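Local coordinates for protein putative histidinol-phosphate aminotransferase (Erwinia carotovora atroseptica, PDB 3LY1) that binds pyridoxal 5'-phosphate and probably catalyses transamination, perhaps of histidinol phosphate, at residues A[157-167]-A[186-197]. Numbering follows the deposited sequence. Where two conformers were deposited one is given.
Sequences ITPADVIEPWI and VNDPRFRSISPM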
ATOM      1  N   ILE A 157     -21.980  -5.405 -18.187  1.00 15.24           N
ATOM      2  CA  ILE A 157     -21.339  -6.718 -18.057  1.00 15.13           C
ATOM      3  C   ILE A 157     -21.174  -7.401 -19.412  1.00 14.96           C
ATOM      4  O   ILE A 157     -21.896  -7.105 -20.380  1.00 15.10           O
ATOM      5  CB  ILE A 157     -22.099  -7.646 -17.078  1.00 13.88           C
ATOM      6  CG1 ILE A 157     -23.537  -7.921 -17.541  1.00 16.41           C
ATOM      7  CG2 ILE A 157     -22.044  -7.063 -15.647  1.00 14.35           C
ATOM      8  CD1 ILE A 157     -23.715  -9.193 -18.434  1.00 15.84           C
ATOM      9  N   THR A 158     -20.190  -8.295 -19.460  1.00 14.62           N
ATOM     10  CA  THR A 158     -19.987  -9.223 -20.553  1.00 14.64           C
ATOM     11  C   THR A 158     -20.520 -10.559 -20.048  1.00 14.81           C
ATOM     12  O   THR A 158     -20.128 -11.018 -18.989  1.00 15.42           O
ATOM     13  CB  THR A 158     -18.505  -9.338 -20.874  1.00 14.25           C
ATOM     14  OG1 THR A 158     -18.006  -8.041 -21.228  1.00 16.42           O
ATOM     15  CG2 THR A 158     -18.259 -10.326 -22.060  1.00 14.33           C
ATOM     16  N   PRO A 159     -21.461 -11.179 -20.781  1.00 15.87           N
ATOM     17  CA  PRO A 159     -21.985 -12.480 -20.315  1.00 15.29           C
ATOM     18  C   PRO A 159     -20.924 -13.543 -20.018  1.00 15.11           C
ATOM     19  O   PRO A 159     -19.951 -13.691 -20.770  1.00 14.86           O
ATOM     20  CB  PRO A 159     -22.873 -12.924 -21.471  1.00 15.67           C
ATOM     21  CG  PRO A 159     -23.245 -11.677 -22.185  1.00 16.75           C
ATOM     22  CD  PRO A 159     -22.019 -10.810 -22.088  1.00 16.26           C
ATOM     23  N   ALA A 160     -21.127 -14.317 -18.953  1.00 14.55           N
ATOM     24  CA  ALA A 160     -20.165 -15.374 -18.616  1.00 15.44           C
ATOM     25  C   ALA A 160     -19.964 -16.409 -19.731  1.00 16.07           C
ATOM     26  O   ALA A 160     -18.839 -16.932 -19.896  1.00 16.66           O
ATOM     27  CB  ALA A 160     -20.550 -16.062 -17.333  1.00 14.60           C
ATOM     28  N   ASP A 161     -20.999 -16.680 -20.532  1.00 15.98           N
ATOM     29  CA  ASP A 161     -20.858 -17.711 -21.565  1.00 17.37           C
ATOM     30  C   ASP A 161     -20.016 -17.260 -22.762  1.00 17.40           C
ATOM     31  O   ASP A 161     -19.697 -18.048 -23.638  1.00 17.59           O
ATOM     32  CB  ASP A 161     -22.215 -18.320 -21.975  1.00 18.40           C
ATOM     33  CG  ASP A 161     -23.149 -17.344 -22.672  1.00 21.69           C
ATOM     34  OD1 ASP A 161     -22.756 -16.169 -22.904  1.00 28.34           O
ATOM     35  OD2 ASP A 161     -24.293 -17.772 -23.021  1.00 26.63           O
ATOM     36  N   VAL A 162     -19.661 -15.987 -22.797  1.00 17.26           N
ATOM     37  CA  VAL A 162     -18.762 -15.434 -23.801  1.00 18.00           C
ATOM     38  C   VAL A 162     -17.305 -15.446 -23.283  1.00 17.66           C
ATOM     39  O   VAL A 162     -16.389 -15.816 -24.004  1.00 18.57           O
ATOM     40  CB  VAL A 162     -19.245 -14.022 -24.150  1.00 18.53           C
ATOM     41  CG1 VAL A 162     -18.170 -13.206 -24.897  1.00 20.92           C
ATOM     42  CG2 VAL A 162     -20.535 -14.129 -24.931  1.00 20.78           C
ATOM     43  N   ILE A 163     -17.102 -15.101 -22.020  1.00 17.10           N
ATOM     44  CA  ILE A 163     -15.745 -15.108 -21.403  1.00 16.28           C
ATOM     45  C   ILE A 163     -15.212 -16.498 -20.982  1.00 15.08           C
ATOM     46  O   ILE A 163     -14.054 -16.849 -21.303  1.00 14.68           O
ATOM     47  CB  ILE A 163     -15.695 -14.141 -20.198  1.00 16.56           C
ATOM     48  CG1 ILE A 163     -15.897 -12.707 -20.712  1.00 17.86           C
ATOM     49  CG2 ILE A 163     -14.371 -14.271 -19.435  1.00 15.61           C
ATOM     50  CD1 ILE A 163     -15.817 -11.590 -19.662  1.00 18.75           C
ATOM     51  N   GLU A 164     -16.021 -17.268 -20.271  1.00 13.45           N
ATOM     52  CA  GLU A 164     -15.564 -18.561 -19.719  1.00 13.42           C
ATOM     53  C   GLU A 164     -14.992 -19.546 -20.754  1.00 13.27           C
ATOM     54  O   GLU A 164     -13.944 -20.142 -20.488  1.00 13.56           O
ATOM     55  CB  GLU A 164     -16.632 -19.247 -18.866  1.00 12.92           C
ATOM     56  CG  GLU A 164     -16.973 -18.509 -17.588  1.00 14.33           C
ATOM     57  CD  GLU A 164     -18.166 -19.104 -16.827  1.00 19.30           C
ATOM     58  OE1 GLU A 164     -18.758 -20.112 -17.295  1.00 20.52           O
ATOM     59  OE2 GLU A 164     -18.522 -18.559 -15.749  1.00 20.38           O
ATOM     60  N   PRO A 165     -15.643 -19.718 -21.922  1.00 13.57           N
ATOM     61  CA  PRO A 165     -15.071 -20.690 -22.856  1.00 14.13           C
ATOM     62  C   PRO A 165     -13.785 -20.229 -23.479  1.00 13.80           C
ATOM     63  O   PRO A 165     -12.974 -21.057 -23.843  1.00 13.87           O
ATOM     64  CB  PRO A 165     -16.135 -20.815 -23.970  1.00 14.83           C
ATOM     65  CG  PRO A 165     -17.371 -20.297 -23.401  1.00 14.57           C
ATOM     66  CD  PRO A 165     -16.949 -19.243 -22.393  1.00 13.66           C
ATOM     67  N   TRP A 166     -13.618 -18.922 -23.650  1.00 13.81           N
ATOM     68  CA  TRP A 166     -12.328 -18.394 -24.104  1.00 13.74           C
ATOM     69  C   TRP A 166     -11.217 -18.745 -23.109  1.00 13.95           C
ATOM     70  O   TRP A 166     -10.176 -19.283 -23.500  1.00 14.31           O
ATOM     71  CB  TRP A 166     -12.418 -16.889 -24.292  1.00 13.48           C
ATOM     72  CG  TRP A 166     -11.164 -16.228 -24.815  1.00 13.91           C
ATOM     73  CD1 TRP A 166     -10.138 -16.806 -25.514  1.00 15.01           C
ATOM     74  CD2 TRP A 166     -10.841 -14.843 -24.705  1.00 14.63           C
ATOM     75  NE1 TRP A 166      -9.191 -15.858 -25.832  1.00 15.72           N
ATOM     76  CE2 TRP A 166      -9.603 -14.645 -25.351  1.00 14.75           C
ATOM     77  CE3 TRP A 166     -11.489 -13.747 -24.137  1.00 16.91           C
ATOM     78  CZ2 TRP A 166      -9.008 -13.393 -25.450  1.00 15.27           C
ATOM     79  CZ3 TRP A 166     -10.887 -12.506 -24.220  1.00 16.49           C
ATOM     80  CH2 TRP A 166      -9.661 -12.341 -24.866  1.00 16.41           C
ATOM     81  N   ILE A 167     -11.473 -18.492 -21.825  1.00 13.97           N
ATOM     82  CA  ILE A 167     -10.454 -18.741 -20.788  1.00 14.30           C
ATOM     83  C   ILE A 167     -10.199 -20.245 -20.639  1.00 14.04           C
ATOM     84  O   ILE A 167      -9.055 -20.689 -20.527  1.00 14.41           O
ATOM     85  CB  ILE A 167     -10.853 -18.114 -19.439  1.00 13.80           C
ATOM     86  CG1 ILE A 167     -10.959 -16.589 -19.600  1.00 14.67           C
ATOM     87  CG2 ILE A 167      -9.850 -18.540 -18.305  1.00 13.10           C
ATOM     88  CD1 ILE A 167     -11.376 -15.838 -18.326  1.00 11.78           C
ATOM     89  N   VAL A 186     -24.311  -6.239  -9.343  1.00 17.05           N
ATOM     90  CA  VAL A 186     -24.856  -6.712 -10.620  1.00 16.93           C
ATOM     91  C   VAL A 186     -26.251  -7.332 -10.434  1.00 17.64           C
ATOM     92  O   VAL A 186     -26.493  -8.056  -9.468  1.00 17.82           O
ATOM     93  CB  VAL A 186     -23.918  -7.741 -11.331  1.00 16.10           C
ATOM     94  CG1 VAL A 186     -24.662  -8.377 -12.499  1.00 16.27           C
ATOM     95  CG2 VAL A 186     -22.566  -7.071 -11.837  1.00 15.76           C
ATOM     96  N   ASN A 187     -27.167  -7.005 -11.351  1.00 18.60           N
ATOM     97  CA  ASN A 187     -28.499  -7.652 -11.400  1.00 19.49           C
ATOM     98  C   ASN A 187     -28.633  -8.617 -12.584  1.00 19.69           C
ATOM     99  O   ASN A 187     -29.417  -9.528 -12.548  1.00 20.33           O
ATOM    100  CB  ASN A 187     -29.593  -6.573 -11.455  1.00 19.36           C
ATOM    101  CG  ASN A 187     -29.806  -5.907 -10.094  1.00 20.64           C
ATOM    102  OD1 ASN A 187     -30.226  -6.563  -9.141  1.00 21.82           O
ATOM    103  ND2 ASN A 187     -29.459  -4.622  -9.987  1.00 21.57           N
ATOM    104  N   ASP A 188     -27.863  -8.406 -13.635  1.00 18.42           N
ATOM    105  CA  ASP A 188     -27.989  -9.203 -14.863  1.00 18.63           C
ATOM    106  C   ASP A 188     -27.618 -10.680 -14.602  1.00 18.75           C
ATOM    107  O   ASP A 188     -26.494 -10.965 -14.204  1.00 18.62           O
ATOM    108  CB  ASP A 188     -27.064  -8.591 -15.915  1.00 18.63           C
ATOM    109  CG  ASP A 188     -27.339  -9.076 -17.325  1.00 18.62           C
ATOM    110  OD1 ASP A 188     -27.693 -10.254 -17.490  1.00 18.91           O
ATOM    111  OD2 ASP A 188     -27.151  -8.259 -18.274  1.00 17.59           O
ATOM    112  N   PRO A 189     -28.542 -11.628 -14.863  1.00 18.13           N
ATOM    113  CA  PRO A 189     -28.225 -13.043 -14.625  1.00 17.79           C
ATOM    114  C   PRO A 189     -27.267 -13.692 -15.641  1.00 17.06           C
ATOM    115  O   PRO A 189     -26.862 -14.820 -15.395  1.00 16.63           O
ATOM    116  CB  PRO A 189     -29.599 -13.723 -14.702  1.00 18.42           C
ATOM    117  CG  PRO A 189     -30.348 -12.875 -15.657  1.00 18.30           C
ATOM    118  CD  PRO A 189     -29.945 -11.467 -15.309  1.00 18.79           C
ATOM    119  N   ARG A 190     -26.900 -13.000 -16.734  1.00 15.15           N
ATOM    120  CA  ARG A 190     -25.867 -13.496 -17.649  1.00 15.53           C
ATOM    121  C   ARG A 190     -24.465 -13.306 -17.035  1.00 15.33           C
ATOM    122  O   ARG A 190     -23.470 -13.884 -17.523  1.00 15.08           O
ATOM    123  CB  ARG A 190     -25.926 -12.758 -18.993  1.00 15.51           C
ATOM    124  CG  ARG A 190     -27.278 -12.976 -19.750  1.00 16.97           C
ATOM    125  CD  ARG A 190     -27.436 -12.062 -20.937  1.00 18.16           C
ATOM    126  NE  ARG A 190     -27.479 -10.664 -20.535  1.00 18.99           N
ATOM    127  CZ  ARG A 190     -27.637  -9.636 -21.359  1.00 19.74           C
ATOM    128  NH1 ARG A 190     -27.820  -9.812 -22.654  1.00 21.35           N
ATOM    129  NH2 ARG A 190     -27.625  -8.400 -20.875  1.00 19.76           N
ATOM    130  N   PHE A 191     -24.380 -12.469 -15.999  1.00 14.97           N
ATOM    131  CA  PHE A 191     -23.123 -12.242 -15.294  1.00 15.48           C
ATOM    132  C   PHE A 191     -22.856 -13.373 -14.312  1.00 16.00           C
ATOM    133  O   PHE A 191     -23.755 -13.782 -13.577  1.00 16.26           O
ATOM    134  CB  PHE A 191     -23.141 -10.929 -14.487  1.00 14.81           C
ATOM    135  CG  PHE A 191     -21.907 -10.759 -13.604  1.00 14.54           C
ATOM    136  CD1 PHE A 191     -20.762 -10.206 -14.121  1.00 15.15           C
ATOM    137  CD2 PHE A 191     -21.886 -11.204 -12.305  1.00 15.50           C
ATOM    138  CE1 PHE A 191     -19.620 -10.072 -13.336  1.00 16.49           C
ATOM    139  CE2 PHE A 191     -20.752 -11.094 -11.509  1.00 14.76           C
ATOM    140  CZ  PHE A 191     -19.609 -10.515 -12.035  1.00 16.54           C
ATOM    141  N   ARG A 192     -21.603 -13.827 -14.305  1.00 16.40           N
ATOM    142  CA  ARG A 192     -21.102 -14.829 -13.366  0.50 16.53           C
ATOM    143  C   ARG A 192     -19.698 -14.435 -12.902  1.00 16.13           C
ATOM    144  O   ARG A 192     -18.864 -14.065 -13.729  1.00 17.38           O
ATOM    145  CB  ARG A 192     -21.056 -16.221 -14.043  0.50 16.36           C
ATOM    146  CG  ARG A 192     -22.138 -17.176 -13.597  0.50 16.56           C
ATOM    147  CD  ARG A 192     -22.669 -18.124 -14.667  0.50 17.20           C
ATOM    148  NE  ARG A 192     -21.784 -18.561 -15.751  0.50 16.70           N
ATOM    149  CZ  ARG A 192     -22.240 -18.808 -16.978  0.50 16.76           C
ATOM    150  NH1 ARG A 192     -23.524 -18.614 -17.241  0.50 17.21           N
ATOM    151  NH2 ARG A 192     -21.436 -19.213 -17.954  0.50 16.56           N
ATOM    152  N   SER A 193     -19.430 -14.508 -11.595  1.00 16.06           N
ATOM    153  CA  SER A 193     -18.036 -14.360 -11.117  1.00 15.93           C
ATOM    154  C   SER A 193     -17.166 -15.485 -11.703  1.00 15.29           C
ATOM    155  O   SER A 193     -17.616 -16.643 -11.881  1.00 15.06           O
ATOM    156  CB  SER A 193     -17.908 -14.339  -9.592  1.00 15.69           C
ATOM    157  OG  SER A 193     -16.530 -14.300  -9.200  1.00 18.03           O
ATOM    158  N   ILE A 194     -15.934 -15.132 -12.049  1.00 14.33           N
ATOM    159  CA  ILE A 194     -14.984 -16.086 -12.589  1.00 14.56           C
ATOM    160  C   ILE A 194     -14.391 -16.953 -11.490  1.00 14.49           C
ATOM    161  O   ILE A 194     -13.708 -17.928 -11.763  1.00 15.39           O
ATOM    162  CB  ILE A 194     -13.881 -15.372 -13.401  1.00 14.02           C
ATOM    163  CG1 ILE A 194     -13.247 -16.335 -14.421  1.00 16.48           C
ATOM    164  CG2 ILE A 194     -12.817 -14.677 -12.504  1.00 12.84           C
ATOM    165  CD1 ILE A 194     -14.105 -16.565 -15.622  1.00 18.28           C
ATOM    166  N   SER A 195     -14.638 -16.587 -10.249  1.00 14.28           N
ATOM    167  CA  SER A 195     -14.070 -17.281  -9.100  1.00 15.98           C
ATOM    168  C   SER A 195     -14.124 -18.825  -9.105  1.00 16.23           C
ATOM    169  O   SER A 195     -13.110 -19.470  -8.778  1.00 15.68           O
ATOM    170  CB  SER A 195     -14.687 -16.745  -7.798  1.00 15.32           C
ATOM    171  OG  SER A 195     -13.925 -17.186  -6.695  1.00 19.17           O
ATOM    172  N   PRO A 196     -15.284 -19.427  -9.470  1.00 16.74           N
ATOM    173  CA  PRO A 196     -15.280 -20.885  -9.443  1.00 16.62           C
ATOM    174  C   PRO A 196     -14.266 -21.532 -10.420  1.00 16.28           C
ATOM    175  O   PRO A 196     -13.812 -22.640 -10.145  1.00 15.39           O
ATOM    176  CB  PRO A 196     -16.723 -21.249  -9.779  1.00 17.64           C
ATOM    177  CG  PRO A 196     -17.512 -20.087  -9.298  1.00 18.52           C
ATOM    178  CD  PRO A 196     -16.642 -18.905  -9.666  1.00 16.71           C
HETATM  179  N   MSE A 197     -13.895 -20.862 -11.519  1.00 15.17           N
HETATM  180  CA  MSE A 197     -12.892 -21.424 -12.430  0.50 15.67           C
HETATM  181  C   MSE A 197     -11.517 -21.552 -11.731  1.00 15.16           C
HETATM  182  O   MSE A 197     -10.736 -22.450 -12.024  1.00 14.71           O
HETATM  183  CB  MSE A 197     -12.791 -20.596 -13.720  0.50 15.77           C
HETATM  184  CG  MSE A 197     -14.132 -20.408 -14.466  0.50 17.56           C
HETATM  185 SE   MSE A 197     -14.981 -22.074 -14.970  0.38 19.86          SE
HETATM  186  CE  MSE A 197     -16.547 -22.096 -13.805  0.50 17.17           C
TER
HETATM  187  O   HOH W   1     -19.738 -12.593 -16.645  1.00 13.49           O
HETATM  188  O   HOH W   2     -23.798 -15.990 -19.716  1.00 21.62           O
HETATM  189  O   HOH W   3     -25.402 -18.212 -19.894  1.00 27.70           O
HETATM  190  O   HOH W   4     -17.352 -15.923 -15.378  1.00 19.97           O
HETATM  191  O   HOH W   5     -17.530 -18.922 -13.308  1.00 21.36           O
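I157 wedges its two branches into the loop 186-191. CG2 reaches F191 CD1 at 3.7 Å and also meets V186 CG2, a methyl that itself lies over the centre of one face of the F191 ring. With chi1 at 61°, CG1 goes to the D188 side, away from CG2, and CD1 continues to 3.6 Å from D188 OD2. That carboxylate is held by R190, whose NE and NH2 grip it side-on through the syn lone pairs (NH2 to OD2 2.6 Å), while R190 N bonds to D188 OD1 in an Asx turn. Next along, R190 O receives A160 N at 2.8 Å in a nearly straight bond, tying the loop to the first turn of helix 160-168. P159 CB rests on R190 CB.

R192 was modelled in two conformers. In the one described here, A160 CB lies toward the rim of one guanidinium face, though so tight a fit is doubtful, and NE and NH2 turn to E164, whose chain is extended beyond CG. The pairing is twisted: the nitrogens meet the carboxylate from above its plane, the two planes 55° apart, with NH2 2.9 Å from OE1 and NE 3.3 Å from OE2. Two waters also donate to OE2, bridging to R192 O and S193 O. Deeper in, the I194 and E164 chains run alongside in opposite directions, I194 CD1 against E164 CG, and I194 CD1 meets I167 CD1 tip to tip at 3.9 Å; both isoleucines also touch I205 on strand 205-210.

The contact thus joins the connections of two successive beta-alpha-beta crossovers in the large sheet of this aminotransferase fold. Apolar contacts around I157 and I194 flank a polar middle. How often the E164-R192 bridge forms stays undecided; the A160-R190 bond involves no R192 atom.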